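Local coordinates for CELL division protein FTSZ (Haloferax volcanii, PDB 4B45) that binds GTP, and probably hydrolyses it, as a tubulin-like cytoskeletal protein that takes part in controlling the shape of the archaeal cell, at residues I182-A185 with I186-R189. Sequence-based numbering, arbitrary orientation.
Sequences INEA and IARR. With GSP (5'-guanosine-diphosphate-monothiophosphate), chain C.
Ala-187 N donates to Asn-183 O at 2.8 Å, the shortest of four i to i+4 backbone bonds here. These residues form two turns of helix 175-196, the core helix of the tubulin/FtsZ fold that joins the nucleotide-binding domain to the C-terminal domain.

Asn-183 reads the guanine edge of the bound nucleotide. Its OD1 accepts from GSP N1 at 2.7 Å and, weakly, from GSP N2. Its ND2 donates to GSP O6 at 3.1 Å. CG lies anti to the carbonyl carbon (chi1 -66°), which directs the amide at the base. Ile-182 CG2 lies in van der Waals contact with the amino group, 3.5 Å from GSP N2.

Ala-185 O takes two hydrogen bonds from Arg-189, one from the backbone N and one from the guanidinium NH1 (3.3 Å to Ala-185 O). The two donors come from opposite faces of the carbonyl plane, and NH1 stands well above it. The Arg-189 chain is extended from CG to NE and runs back past Ala-185, with CD against its carbonyl oxygen. It also packs on Phe-168 and Tyr-227. With an alanine in place of Arg-189, Ala-185 O would probably lose its second donor, and Phe-168 and Tyr-227 part of their packing. Ile-186 packs on Phe-168 and on Leu-15 of helix 9-26. On the same helix face, Ile-186 CG1 sits 4.4 Å from Ile-182 CG2.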
loop_
_atom_site.group_PDB
_atom_site.type_symbol
_atom_site.label_atom_id
_atom_site.label_comp_id
_atom_site.label_asym_id
_atom_site.label_seq_id
_atom_site.Cartn_x
_atom_site.Cartn_y
_atom_site.Cartn_z
ATOM N N ILE A 182 8.939 -6.201 -5.973
ATOM C CA ILE A 182 8.007 -5.099 -5.723
ATOM C C ILE A 182 7.137 -5.396 -4.517
ATOM O O ILE A 182 6.966 -4.561 -3.629
ATOM C CB ILE A 182 7.064 -4.862 -6.901
ATOM C CG1 ILE A 182 7.851 -4.475 -8.154
ATOM C CG2 ILE A 182 6.041 -3.788 -6.545
ATOM C CD1 ILE A 182 7.003 -4.481 -9.420
ATOM N N ASN A 183 6.590 -6.601 -4.481
ATOM C CA ASN A 183 5.710 -6.972 -3.390
ATOM C C ASN A 183 6.428 -6.907 -2.052
ATOM O O ASN A 183 5.864 -6.471 -1.041
ATOM C CB ASN A 183 5.158 -8.379 -3.604
ATOM C CG ASN A 183 4.243 -8.468 -4.795
ATOM O OD1 ASN A 183 3.758 -7.452 -5.310
ATOM N ND2 ASN A 183 3.985 -9.687 -5.238
ATOM N N GLU A 184 7.677 -7.351 -2.050
ATOM C CA GLU A 184 8.449 -7.397 -0.823
ATOM C C GLU A 184 8.801 -5.998 -0.309
ATOM O O GLU A 184 8.819 -5.758 0.904
ATOM C CB GLU A 184 9.708 -8.231 -1.024
ATOM C CG GLU A 184 9.469 -9.725 -0.973
ATOM C CD GLU A 184 9.494 -10.265 0.444
ATOM O OE1 GLU A 184 8.726 -9.758 1.295
ATOM O OE2 GLU A 184 10.285 -11.201 0.708
ATOM N N ALA A 185 9.085 -5.081 -1.230
ATOM C CA ALA A 185 9.421 -3.720 -0.832
ATOM C C ALA A 185 8.166 -3.071 -0.287
ATOM O O ALA A 185 8.206 -2.330 0.696
ATOM C CB ALA A 185 9.964 -2.928 -2.003
ATOM N N ILE A 186 7.037 -3.356 -0.920
ATOM C CA ILE A 186 5.796 -2.743 -0.474
ATOM C C ILE A 186 5.431 -3.298 0.882
ATOM O O ILE A 186 5.041 -2.551 1.787
ATOM C CB ILE A 186 4.663 -2.928 -1.482
ATOM C CG1 ILE A 186 4.920 -2.023 -2.681
ATOM C CG2 ILE A 186 3.331 -2.535 -0.863
ATOM C CD1 ILE A 186 5.082 -0.561 -2.286
ATOM N N ALA A 187 5.607 -4.604 1.036
ATOM C CA ALA A 187 5.310 -5.254 2.300
ATOM C C ALA A 187 6.087 -4.649 3.471
ATOM O O ALA A 187 5.512 -4.397 4.528
ATOM C CB ALA A 187 5.565 -6.721 2.204
ATOM N N ARG A 188 7.387 -4.428 3.285
ATOM C CA ARG A 188 8.224 -3.837 4.332
ATOM C C ARG A 188 7.759 -2.433 4.708
ATOM O O ARG A 188 7.599 -2.123 5.884
ATOM C CB ARG A 188 9.690 -3.786 3.900
ATOM C CG ARG A 188 10.539 -2.871 4.766
ATOM C CD ARG A 188 11.680 -2.248 3.964
ATOM N NE ARG A 188 12.899 -3.049 4.016
ATOM C CZ ARG A 188 13.936 -2.893 3.198
ATOM N NH1 ARG A 188 13.911 -1.969 2.245
ATOM N NH2 ARG A 188 15.000 -3.673 3.324
ATOM N N ARG A 189 7.541 -1.595 3.696
ATOM C CA ARG A 189 6.998 -0.249 3.878
ATOM C C ARG A 189 5.663 -0.202 4.612
ATOM O O ARG A 189 5.502 0.543 5.578
ATOM C CB ARG A 189 6.806 0.434 2.524
ATOM C CG ARG A 189 8.055 1.036 1.965
ATOM C CD ARG A 189 7.949 1.144 0.470
ATOM N NE ARG A 189 9.124 1.753 -0.152
ATOM C CZ ARG A 189 10.324 1.179 -0.210
ATOM N NH1 ARG A 189 10.532 -0.018 0.340
ATOM N NH2 ARG A 189 11.324 1.810 -0.809
HETATM P PG GSP C . -6.894 -10.873 -15.286
HETATM O O3B GSP C . -7.389 -10.564 -13.792
HETATM S S1G GSP C . -5.783 -9.384 -16.197
HETATM O O2G GSP C . -6.073 -12.195 -15.312
HETATM O O3G GSP C . -8.146 -10.967 -16.061
HETATM P PB GSP C . -6.496 -10.110 -12.548
HETATM O O1B GSP C . -6.168 -11.232 -11.594
HETATM O O2B GSP C . -7.292 -9.066 -11.777
HETATM P PA GSP C . -3.873 -9.197 -12.147
HETATM O O1A GSP C . -2.719 -10.109 -12.465
HETATM O O2A GSP C . -4.118 -9.259 -10.662
HETATM O O3A GSP C . -5.134 -9.495 -13.031
HETATM O "O5'" GSP C . -3.510 -7.713 -12.426
HETATM C "C5'" GSP C . -2.673 -7.317 -13.459
HETATM C "C4'" GSP C . -1.857 -6.149 -13.098
HETATM O "O4'" GSP C . -1.197 -6.372 -11.887
HETATM C "C3'" GSP C . -0.799 -5.875 -14.090
HETATM O "O3'" GSP C . -0.565 -4.520 -14.038
HETATM C "C2'" GSP C . 0.369 -6.592 -13.591
HETATM O "O2'" GSP C . 1.524 -5.936 -13.992
HETATM C "C1'" GSP C . 0.225 -6.468 -12.153
HETATM N N9 GSP C . 0.726 -7.574 -11.363
HETATM C C8 GSP C . 0.509 -8.875 -11.579
HETATM N N7 GSP C . 1.094 -9.589 -10.597
HETATM C C5 GSP C . 1.687 -8.716 -9.729
HETATM C C6 GSP C . 2.422 -8.897 -8.525
HETATM O O6 GSP C . 2.685 -10.153 -8.012
HETATM N N1 GSP C . 2.890 -7.796 -7.888
HETATM C C2 GSP C . 2.648 -6.560 -8.379
HETATM N N2 GSP C . 3.179 -5.412 -7.634
HETATM N N3 GSP C . 1.952 -6.342 -9.506
HETATM C C4 GSP C . 1.461 -7.430 -10.209
#